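Local atomic coordinates of cellulose biosynthesis protein BcsG (Salmonella typhimurium LT2, PDB entry 5OLT), a protein that is required for cellulose biosynthesis and, in its extramembrane domain, carries a zinc-binding fold of the alkaline phosphatase family, consistent with a transferase role. Residues I64-L69 and V261-E266; I90-F95 and V292-K297; Y189-V194 and F214-L219. All coordinates share one frame; numbering follows the deposited sequence.

Contact 1. Residues I64-L69 and V261-E266; sequences INICSL and VVVVPE. With ZN (zinc ion), chain B.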
loop_
_atom_site.group_PDB
_atom_site.type_symbol
_atom_site.label_atom_id
_atom_site.label_comp_id
_atom_site.label_asym_id
_atom_site.label_seq_id
_atom_site.Cartn_x
_atom_site.Cartn_y
_atom_site.Cartn_z
ATOM N N ILE A 64 -4.880 -4.945 -3.306
ATOM C CA ILE A 64 -5.853 -4.047 -3.919
ATOM C C ILE A 64 -5.290 -2.628 -3.751
ATOM O O ILE A 64 -5.287 -2.075 -2.637
ATOM C CB ILE A 64 -7.235 -4.207 -3.213
ATOM C CG1 ILE A 64 -7.759 -5.641 -3.423
ATOM C CG2 ILE A 64 -8.224 -3.159 -3.715
ATOM C CD1 ILE A 64 -9.073 -5.914 -2.734
ATOM N N ASN A 65 -4.765 -2.048 -4.846
ATOM C CA ASN A 65 -4.027 -0.798 -4.812
ATOM C C ASN A 65 -4.913 0.284 -5.425
ATOM O O ASN A 65 -5.242 0.234 -6.607
ATOM C CB ASN A 65 -2.718 -1.027 -5.598
ATOM C CG ASN A 65 -1.801 0.161 -5.598
ATOM O OD1 ASN A 65 -1.542 0.800 -4.547
ATOM N ND2 ASN A 65 -1.261 0.458 -6.763
ATOM N N ILE A 66 -5.354 1.218 -4.585
ATOM C CA ILE A 66 -6.430 2.146 -4.956
ATOM C C ILE A 66 -5.895 3.544 -5.170
ATOM O O ILE A 66 -5.305 4.134 -4.259
ATOM C CB ILE A 66 -7.515 2.188 -3.852
ATOM C CG1 ILE A 66 -8.101 0.782 -3.615
ATOM C CG2 ILE A 66 -8.612 3.220 -4.191
ATOM C CD1 ILE A 66 -8.986 0.684 -2.386
ATOM N N CYS A 67 -6.115 4.081 -6.369
ATOM C CA CYS A 67 -5.716 5.463 -6.660
ATOM C C CYS A 67 -6.588 6.449 -5.869
ATOM O O CYS A 67 -7.796 6.247 -5.759
ATOM C CB CYS A 67 -5.846 5.699 -8.182
ATOM S SG CYS A 67 -5.355 7.358 -8.768
ATOM N N SER A 68 -5.970 7.529 -5.365
ATOM C CA SER A 68 -6.734 8.707 -4.919
ATOM C C SER A 68 -7.647 8.440 -3.711
ATOM O O SER A 68 -8.827 8.816 -3.726
ATOM C CB SER A 68 -7.521 9.336 -6.087
ATOM O OG SER A 68 -6.620 9.745 -7.111
ATOM N N LEU A 69 -7.065 7.864 -2.651
ATOM C CA LEU A 69 -7.785 7.545 -1.421
ATOM C C LEU A 69 -6.828 7.732 -0.249
ATOM O O LEU A 69 -5.946 6.892 -0.031
ATOM C CB LEU A 69 -8.312 6.097 -1.487
ATOM C CG LEU A 69 -9.027 5.642 -0.194
ATOM C CD1 LEU A 69 -10.238 6.502 0.075
ATOM C CD2 LEU A 69 -9.432 4.172 -0.376
ATOM N N VAL A 261 -6.007 -10.641 1.883
ATOM C CA VAL A 261 -6.339 -9.420 1.113
ATOM C C VAL A 261 -5.652 -8.238 1.769
ATOM O O VAL A 261 -5.752 -8.041 2.975
ATOM C CB VAL A 261 -7.854 -9.176 1.035
ATOM C CG1 VAL A 261 -8.123 -7.861 0.300
ATOM C CG2 VAL A 261 -8.517 -10.348 0.304
ATOM N N VAL A 262 -4.873 -7.496 0.981
ATOM C CA VAL A 262 -4.211 -6.277 1.442
ATOM C C VAL A 262 -4.785 -5.124 0.639
ATOM O O VAL A 262 -4.722 -5.159 -0.596
ATOM C CB VAL A 262 -2.691 -6.330 1.228
ATOM C CG1 VAL A 262 -2.065 -5.008 1.698
ATOM C CG2 VAL A 262 -2.118 -7.531 1.968
ATOM N N VAL A 263 -5.358 -4.137 1.321
ATOM C CA VAL A 263 -5.842 -2.942 0.657
ATOM C C VAL A 263 -4.825 -1.853 0.960
ATOM O O VAL A 263 -4.579 -1.562 2.142
ATOM C CB VAL A 263 -7.227 -2.535 1.198
ATOM C CG1 VAL A 263 -7.624 -1.151 0.651
ATOM C CG2 VAL A 263 -8.224 -3.591 0.794
ATOM N N VAL A 264 -4.239 -1.225 -0.064
ATOM C CA VAL A 264 -3.229 -0.178 0.180
ATOM C C VAL A 264 -3.351 0.869 -0.911
ATOM O O VAL A 264 -3.074 0.607 -2.099
ATOM C CB VAL A 264 -1.811 -0.773 0.266
ATOM C CG1 VAL A 264 -1.559 -1.731 -0.889
ATOM C CG2 VAL A 264 -0.706 0.284 0.416
ATOM N N PRO A 265 -3.863 2.026 -0.540
ATOM C CA PRO A 265 -3.996 3.102 -1.547
ATOM C C PRO A 265 -2.641 3.613 -2.008
ATOM O O PRO A 265 -1.642 3.520 -1.296
ATOM C CB PRO A 265 -4.743 4.203 -0.812
ATOM C CG PRO A 265 -5.439 3.473 0.309
ATOM C CD PRO A 265 -4.484 2.400 0.744
ATOM N N GLU A 266 -2.642 4.137 -3.230
ATOM C CA GLU A 266 -1.415 4.727 -3.796
ATOM C C GLU A 266 -1.055 6.048 -3.142
ATOM O O GLU A 266 0.131 6.357 -2.964
ATOM C CB GLU A 266 -1.667 5.098 -5.257
ATOM C CG GLU A 266 -2.011 3.995 -6.249
ATOM C CD GLU A 266 -2.421 4.616 -7.568
ATOM O OE1 GLU A 266 -2.355 5.868 -7.658
ATOM O OE2 GLU A 266 -2.813 3.884 -8.487
HETATM ZN ZN ZN B . -3.095 7.436 -8.469
HETATM O O HOH W 1 -3.322 9.469 -9.905
#

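Contact 2. Residues I90-F95 and V292-K297; sequences ILFKHF and VPAGVK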
loop_
_atom_site.group_PDB
_atom_site.type_symbol
_atom_site.label_atom_id
_atom_site.label_comp_id
_atom_site.label_asym_id
_atom_site.label_seq_id
_atom_site.Cartn_x
_atom_site.Cartn_y
_atom_site.Cartn_z
ATOM N N ILE A 90 -6.674 -6.103 10.343
ATOM C CA ILE A 90 -5.584 -5.204 10.707
ATOM C C ILE A 90 -5.821 -3.906 9.951
ATOM O O ILE A 90 -6.065 -3.951 8.729
ATOM C CB ILE A 90 -4.230 -5.815 10.301
ATOM C CG1 ILE A 90 -3.980 -7.153 10.996
ATOM C CG2 ILE A 90 -3.103 -4.802 10.563
ATOM C CD1 ILE A 90 -2.822 -7.939 10.378
ATOM N N LEU A 91 -5.729 -2.775 10.620
ATOM C CA LEU A 91 -5.963 -1.487 9.953
ATOM C C LEU A 91 -4.878 -0.516 10.376
ATOM O O LEU A 91 -4.704 -0.251 11.583
ATOM C CB LEU A 91 -7.374 -0.982 10.326
ATOM C CG LEU A 91 -7.858 0.312 9.687
ATOM C CD1 LEU A 91 -7.886 0.193 8.165
ATOM C CD2 LEU A 91 -9.249 0.642 10.225
ATOM N N PHE A 92 -4.156 0.018 9.391
ATOM C CA PHE A 92 -3.118 1.010 9.696
ATOM C C PHE A 92 -3.692 2.417 9.753
ATOM O O PHE A 92 -4.435 2.835 8.846
ATOM C CB PHE A 92 -2.054 0.974 8.586
ATOM C CG PHE A 92 -1.205 -0.271 8.583
ATOM C CD1 PHE A 92 -1.631 -1.435 7.926
ATOM C CD2 PHE A 92 0.051 -0.267 9.173
ATOM C CE1 PHE A 92 -0.844 -2.582 7.901
ATOM C CE2 PHE A 92 0.860 -1.411 9.148
ATOM C CZ PHE A 92 0.426 -2.583 8.502
ATOM N N LYS A 93 -3.309 3.163 10.787
ATOM C CA LYS A 93 -3.756 4.532 11.008
ATOM C C LYS A 93 -2.734 5.596 10.623
ATOM O O LYS A 93 -3.078 6.729 10.436
ATOM C CB LYS A 93 -4.215 4.712 12.465
ATOM C CG LYS A 93 -5.401 3.839 12.882
ATOM C CD LYS A 93 -6.601 4.090 11.978
ATOM C CE LYS A 93 -7.827 3.280 12.395
ATOM N NZ LYS A 93 -8.364 3.759 13.694
ATOM N N HIS A 94 -1.472 5.190 10.484
ATOM C CA HIS A 94 -0.400 6.107 10.100
ATOM C C HIS A 94 0.482 5.422 9.072
ATOM O O HIS A 94 1.713 5.347 9.241
ATOM C CB HIS A 94 0.375 6.609 11.344
ATOM C CG HIS A 94 -0.467 7.478 12.209
ATOM N ND1 HIS A 94 -0.796 8.769 11.844
ATOM C CD2 HIS A 94 -1.110 7.234 13.370
ATOM C CE1 HIS A 94 -1.581 9.294 12.765
ATOM N NE2 HIS A 94 -1.810 8.374 13.685
ATOM N N PHE A 95 -0.142 4.967 7.981
ATOM C CA PHE A 95 0.568 4.363 6.852
ATOM C C PHE A 95 0.862 5.457 5.840
ATOM O O PHE A 95 -0.051 6.136 5.383
ATOM C CB PHE A 95 -0.323 3.289 6.201
ATOM C CG PHE A 95 0.398 2.460 5.195
ATOM C CD1 PHE A 95 0.629 2.944 3.872
ATOM C CD2 PHE A 95 0.894 1.211 5.549
ATOM C CE1 PHE A 95 1.303 2.159 2.948
ATOM C CE2 PHE A 95 1.522 0.423 4.609
ATOM C CZ PHE A 95 1.750 0.891 3.322
ATOM N N VAL A 292 -2.605 7.161 4.233
ATOM C CA VAL A 292 -3.642 6.406 3.536
ATOM C C VAL A 292 -4.142 5.223 4.351
ATOM O O VAL A 292 -3.383 4.646 5.137
ATOM C CB VAL A 292 -3.136 5.931 2.150
ATOM C CG1 VAL A 292 -2.741 7.115 1.257
ATOM C CG2 VAL A 292 -1.963 4.934 2.246
ATOM N N PRO A 293 -5.421 4.834 4.140
ATOM C CA PRO A 293 -5.977 3.690 4.890
ATOM C C PRO A 293 -5.585 2.350 4.322
ATOM O O PRO A 293 -6.203 1.855 3.379
ATOM C CB PRO A 293 -7.497 3.904 4.756
ATOM C CG PRO A 293 -7.678 4.628 3.443
ATOM C CD PRO A 293 -6.472 5.589 3.399
ATOM N N ALA A 294 -4.580 1.733 4.913
ATOM C CA ALA A 294 -4.170 0.412 4.503
ATOM C C ALA A 294 -4.724 -0.615 5.483
ATOM O O ALA A 294 -4.747 -0.396 6.706
ATOM C CB ALA A 294 -2.653 0.351 4.466
ATOM N N GLY A 295 -5.191 -1.739 4.947
ATOM C CA GLY A 295 -5.801 -2.776 5.784
ATOM C C GLY A 295 -5.475 -4.150 5.274
ATOM O O GLY A 295 -5.173 -4.357 4.085
ATOM N N VAL A 296 -5.589 -5.129 6.169
ATOM C CA VAL A 296 -5.353 -6.525 5.815
ATOM C C VAL A 296 -6.508 -7.328 6.370
ATOM O O VAL A 296 -6.950 -7.081 7.494
ATOM C CB VAL A 296 -4.023 -7.034 6.422
ATOM C CG1 VAL A 296 -3.739 -8.482 6.012
ATOM C CG2 VAL A 296 -2.848 -6.140 5.991
ATOM N N LYS A 297 -6.993 -8.260 5.571
ATOM C CA LYS A 297 -8.037 -9.191 6.030
ATOM C C LYS A 297 -7.664 -10.586 5.573
ATOM O O LYS A 297 -7.267 -10.790 4.424
ATOM C CB LYS A 297 -9.404 -8.823 5.428
ATOM C CG LYS A 297 -10.595 -9.562 6.037
ATOM C CD LYS A 297 -11.919 -8.929 5.598
ATOM C CE LYS A 297 -13.109 -9.761 6.076
ATOM N NZ LYS A 297 -13.199 -9.910 7.551
HETATM O O HOH W 2 -2.835 5.349 7.632
#

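Contact 3. Residues Y189-V194 and F214-L219; sequences YDDLAV and FNLLPL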
loop_
_atom_site.group_PDB
_atom_site.type_symbol
_atom_site.label_atom_id
_atom_site.label_comp_id
_atom_site.label_asym_id
_atom_site.label_seq_id
_atom_site.Cartn_x
_atom_site.Cartn_y
_atom_site.Cartn_z
ATOM N N TYR A 189 -13.691 -0.216 -15.428
ATOM C CA TYR A 189 -14.606 -1.329 -15.297
ATOM C C TYR A 189 -15.139 -1.451 -13.872
ATOM O O TYR A 189 -14.464 -1.040 -12.908
ATOM C CB TYR A 189 -13.896 -2.629 -15.683
ATOM C CG TYR A 189 -13.426 -2.561 -17.101
ATOM C CD1 TYR A 189 -14.359 -2.535 -18.143
ATOM C CD2 TYR A 189 -12.060 -2.500 -17.406
ATOM C CE1 TYR A 189 -13.947 -2.419 -19.467
ATOM C CE2 TYR A 189 -11.636 -2.394 -18.746
ATOM C CZ TYR A 189 -12.587 -2.365 -19.753
ATOM O OH TYR A 189 -12.148 -2.290 -21.063
ATOM N N ASP A 190 -16.305 -2.077 -13.733
ATOM C CA ASP A 190 -16.870 -2.301 -12.423
ATOM C C ASP A 190 -15.953 -3.192 -11.589
ATOM O O ASP A 190 -15.568 -4.308 -12.016
ATOM C CB ASP A 190 -18.222 -2.988 -12.537
ATOM C CG ASP A 190 -18.876 -3.107 -11.212
ATOM O OD1 ASP A 190 -19.410 -2.087 -10.716
ATOM O OD2 ASP A 190 -18.817 -4.201 -10.641
ATOM N N ASP A 191 -15.678 -2.753 -10.364
ATOM C CA ASP A 191 -14.693 -3.482 -9.551
ATOM C C ASP A 191 -15.200 -4.813 -9.038
ATOM O O ASP A 191 -14.425 -5.777 -8.941
ATOM C CB ASP A 191 -14.210 -2.620 -8.405
ATOM C CG ASP A 191 -13.378 -1.472 -8.923
ATOM O OD1 ASP A 191 -12.418 -1.793 -9.706
ATOM O OD2 ASP A 191 -13.716 -0.279 -8.652
ATOM N N LEU A 192 -16.498 -4.884 -8.684
ATOM C CA LEU A 192 -17.035 -6.172 -8.259
ATOM C C LEU A 192 -16.961 -7.163 -9.403
ATOM O O LEU A 192 -16.669 -8.344 -9.158
ATOM C CB LEU A 192 -18.452 -6.002 -7.734
ATOM C CG LEU A 192 -19.146 -7.225 -7.132
ATOM C CD1 LEU A 192 -18.268 -7.849 -6.040
ATOM C CD2 LEU A 192 -20.537 -6.829 -6.627
ATOM N N ALA A 193 -17.217 -6.718 -10.641
ATOM C CA ALA A 193 -17.102 -7.636 -11.797
ATOM C C ALA A 193 -15.666 -8.120 -12.004
ATOM O O ALA A 193 -15.438 -9.305 -12.257
ATOM C CB ALA A 193 -17.620 -6.978 -13.056
ATOM N N VAL A 194 -14.689 -7.211 -11.862
ATOM C CA VAL A 194 -13.284 -7.596 -11.971
ATOM C C VAL A 194 -12.937 -8.625 -10.877
ATOM O O VAL A 194 -12.271 -9.630 -11.149
ATOM C CB VAL A 194 -12.361 -6.358 -11.830
ATOM C CG1 VAL A 194 -10.903 -6.776 -11.773
ATOM C CG2 VAL A 194 -12.550 -5.396 -13.002
ATOM N N PHE A 214 -3.659 -5.781 -8.065
ATOM C CA PHE A 214 -4.863 -5.222 -8.669
ATOM C C PHE A 214 -4.867 -3.704 -8.482
ATOM O O PHE A 214 -4.859 -3.248 -7.335
ATOM C CB PHE A 214 -6.092 -5.872 -7.985
ATOM C CG PHE A 214 -7.460 -5.348 -8.411
ATOM C CD1 PHE A 214 -7.705 -4.702 -9.653
ATOM C CD2 PHE A 214 -8.552 -5.518 -7.533
ATOM C CE1 PHE A 214 -8.974 -4.256 -9.995
ATOM C CE2 PHE A 214 -9.826 -5.077 -7.899
ATOM C CZ PHE A 214 -10.044 -4.442 -9.114
ATOM N N ASN A 215 -4.849 -2.936 -9.585
ATOM C CA ASN A 215 -4.852 -1.479 -9.486
ATOM C C ASN A 215 -6.204 -0.906 -9.928
ATOM O O ASN A 215 -6.751 -1.311 -10.949
ATOM C CB ASN A 215 -3.699 -0.859 -10.302
ATOM C CG ASN A 215 -3.640 0.631 -10.131
ATOM O OD1 ASN A 215 -4.162 1.374 -10.957
ATOM N ND2 ASN A 215 -2.991 1.088 -9.051
ATOM N N LEU A 216 -6.742 -0.006 -9.101
ATOM C CA LEU A 216 -8.097 0.538 -9.245
ATOM C C LEU A 216 -8.097 2.047 -9.384
ATOM O O LEU A 216 -7.574 2.740 -8.520
ATOM C CB LEU A 216 -8.962 0.219 -7.987
ATOM C CG LEU A 216 -9.254 -1.227 -7.707
ATOM C CD1 LEU A 216 -8.039 -1.896 -7.097
ATOM C CD2 LEU A 216 -10.438 -1.337 -6.756
ATOM N N LEU A 217 -8.769 2.532 -10.418
ATOM C CA LEU A 217 -8.824 3.944 -10.761
ATOM C C LEU A 217 -10.157 4.717 -10.518
ATOM O O LEU A 217 -10.217 5.895 -10.871
ATOM C CB LEU A 217 -8.524 4.013 -12.299
ATOM C CG LEU A 217 -7.896 5.282 -12.831
ATOM C CD1 LEU A 217 -6.501 5.467 -12.229
ATOM C CD2 LEU A 217 -7.822 5.235 -14.355
ATOM N N PRO A 218 -11.214 4.110 -9.914
ATOM C CA PRO A 218 -12.481 4.862 -9.961
ATOM C C PRO A 218 -12.476 6.198 -9.221
ATOM O O PRO A 218 -13.274 7.075 -9.568
ATOM C CB PRO A 218 -13.482 3.896 -9.334
ATOM C CG PRO A 218 -12.666 3.092 -8.386
ATOM C CD PRO A 218 -11.368 2.860 -9.139
ATOM N N LEU A 219 -11.605 6.352 -8.217
ATOM C CA LEU A 219 -11.615 7.576 -7.415
ATOM C C LEU A 219 -10.759 8.672 -8.037
ATOM O O LEU A 219 -10.703 9.768 -7.507
ATOM C CB LEU A 219 -11.156 7.279 -5.983
ATOM C CG LEU A 219 -11.964 6.171 -5.311
ATOM C CD1 LEU A 219 -11.466 6.044 -3.866
ATOM C CD2 LEU A 219 -13.481 6.374 -5.369
#

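Contact 1. Residues I64-L69 and V261-E266
C67 and E266, at the C-terminal end of two neighbouring parallel strands in the central sheet, supply two ligands of the zinc site of this alkaline-phosphatase-family domain. The zinc ion lies 2.3 Å from C67 SG and 1.9 Å from E266 OE1; S102, H267 and a water 2.5 Å from the metal complete its surroundings. The two residue types suit this place because sulfur and carboxylate oxygen are both good donors to zinc. C67 sends SG away from its backbone N (chi1 -179°), and E266 runs extended beyond CG, which brings OE1 to the metal while OE2 is held by N215. This second-shell amide would help fix the rotation of the carboxylate.

The backbones bring the two ligands together. I64 N gives a nearly straight bond to V262 O (2.7 Å), and V264 N answers to I64 O. The bond from I66 N to V264 O is weak, while E266 N makes a good one to I66 O (2.9 Å), approaching from above the carbonyl plane. Beta-branched residues favour the extended backbone and mesh at a slant on one face, where I64 CD1 meets V261 CG1 at 3.7 Å and I66 CD1 reaches V263 CG1. P265, which has no N-H to give to the sheet, lays its ring against L69, with CB 3.0 Å from L69 O, a buried carbonyl with no polar partner.

I66 and V261 pack on helix 234-255, which L69 of the following loop also touches; the face bearing N65 and V264 rests on helix 102-110. In the sheet, strand 60-66 is flanked by 210-216 and 259-265, and beyond the latter comes 291-299.

Contact 2. Residues I90-F95 and V292-K297
I90-F92 and A294-V296 form an antiparallel pair in the otherwise largely parallel central sheet, and beyond a corner at K93 and H94 the chain comes back to the same partner strand at F95 and V292. At the regular end I90 and V296 are a hydrogen-bonded pair: V296 N gives a bond to I90 O at 2.9 Å, and I90 N gives one to V296 O lying in the carbonyl plane. L91 and G295 come next as a non-hydrogen-bonded pair, with CA atoms 4.4 Å apart; glycine lets L91 extend CD1 over the neighbouring strand to 3.5 Å from A294 O. F92 N then grips A294 O at 2.8 Å, almost head-on.

At the corner a water bridges the backbones, accepting from F95 N and donating to V292 O (2.6 Å). A single backbone bond, V292 N to F95 O at 3.0 Å, rejoins the strands.

The side chains of F92, F95, V292, A294 and V296 share one face with I90. F95 places its ring away from its own backbone N (chi1 -170°), which carries it over the strand opposite. There A294 CB makes a CH-pi contact with one ring face, 4.0 Å from the centroid; the small alanine leaves room for the aromatic to lie across it. V292 CG2 meets F95 CD1 at 3.6 Å, approaching the ring obliquely. The F92 ring turns its edge to A294 O and receives F95 CD2 over one face, near the rim.

This aromatic face is covered by helix 318-328, whose Y318 meets F95 edge-to-face and whose I321 touches both phenylalanines. L91 and P293 pack on W71 of helix 71-76, while strands 259-265 and 310-312 flank the pair.

Contact 3. Residues Y189-V194 and F214-L219
D191 and V194, in the first turn of helix 191-203, lean on F214, L216 and P218 at the end of strand 210-216 and the loop after it. Coming out of the short strand that ends at Y189, the chain enters the helix through D190, the N-cap. The carboxylate of D190 accepts from A193 N at 3.0 Å through the anti lone pair of OD2 (N-H...O angle 152°), and D190 O receives V194 N, the first helical bond. Aspartate suits this place because its short side chain can fold back to an amide that lacks a carbonyl partner earlier in the helix.

D191 follows, directed toward the strand. With CG opposite its carbonyl carbon (chi1 -69°), it pushes the carboxylate among apolar groups: OD1 lies 3.6 Å from L216 CD2 and also 3.6 Å from F214 CZ, the carboxylate plane turned 65° from the ring, while OD2 meets P218 CG at 3.5 Å. The proline comes from the opposite direction.

One residue on, L192 N is bonded to E244, which ties the start of this helix to helix 234-255. V194 returns to the contact, its side chain crossing that of F214 obliquely, with V194 CG1 3.6 Å from F214 CE1. The compact valine fits beside an aromatic whose one face already carries L216 CD1, 3.5 Å above its centre.

The chemistry is therefore mixed: van der Waals contact alone joins the two segments, yet a buried carboxylate sits in its midst, near D148, another acid. The helix N-terminus should ease a negative charge on D191, whereas the apolar surroundings and D148 would tend to raise its pKa.

All three contacts reach one sheet, contact 3 through strand 210-216 with a helix packed against it. Contacts 1 and 2, centres 10 Å apart, join where strand 259-265 borders 291-299: V263 N to G295 O and V261 N to K297 O, both 2.8 Å, are probable hydrogen bonds. On the other side, contact 1 meets contact 3, 11 Å away between centres, through N65 N and F214 O at 2.8 Å; N215 ND2, 2.9 Å from E266 OE2, connects strand 210-216 to a zinc ligand. Contact 1 supplies two of the four protein ligands of the zinc; the side chains of V292 in contact 2 and L216 in contact 3 are about 10 and 9 Å from the ion.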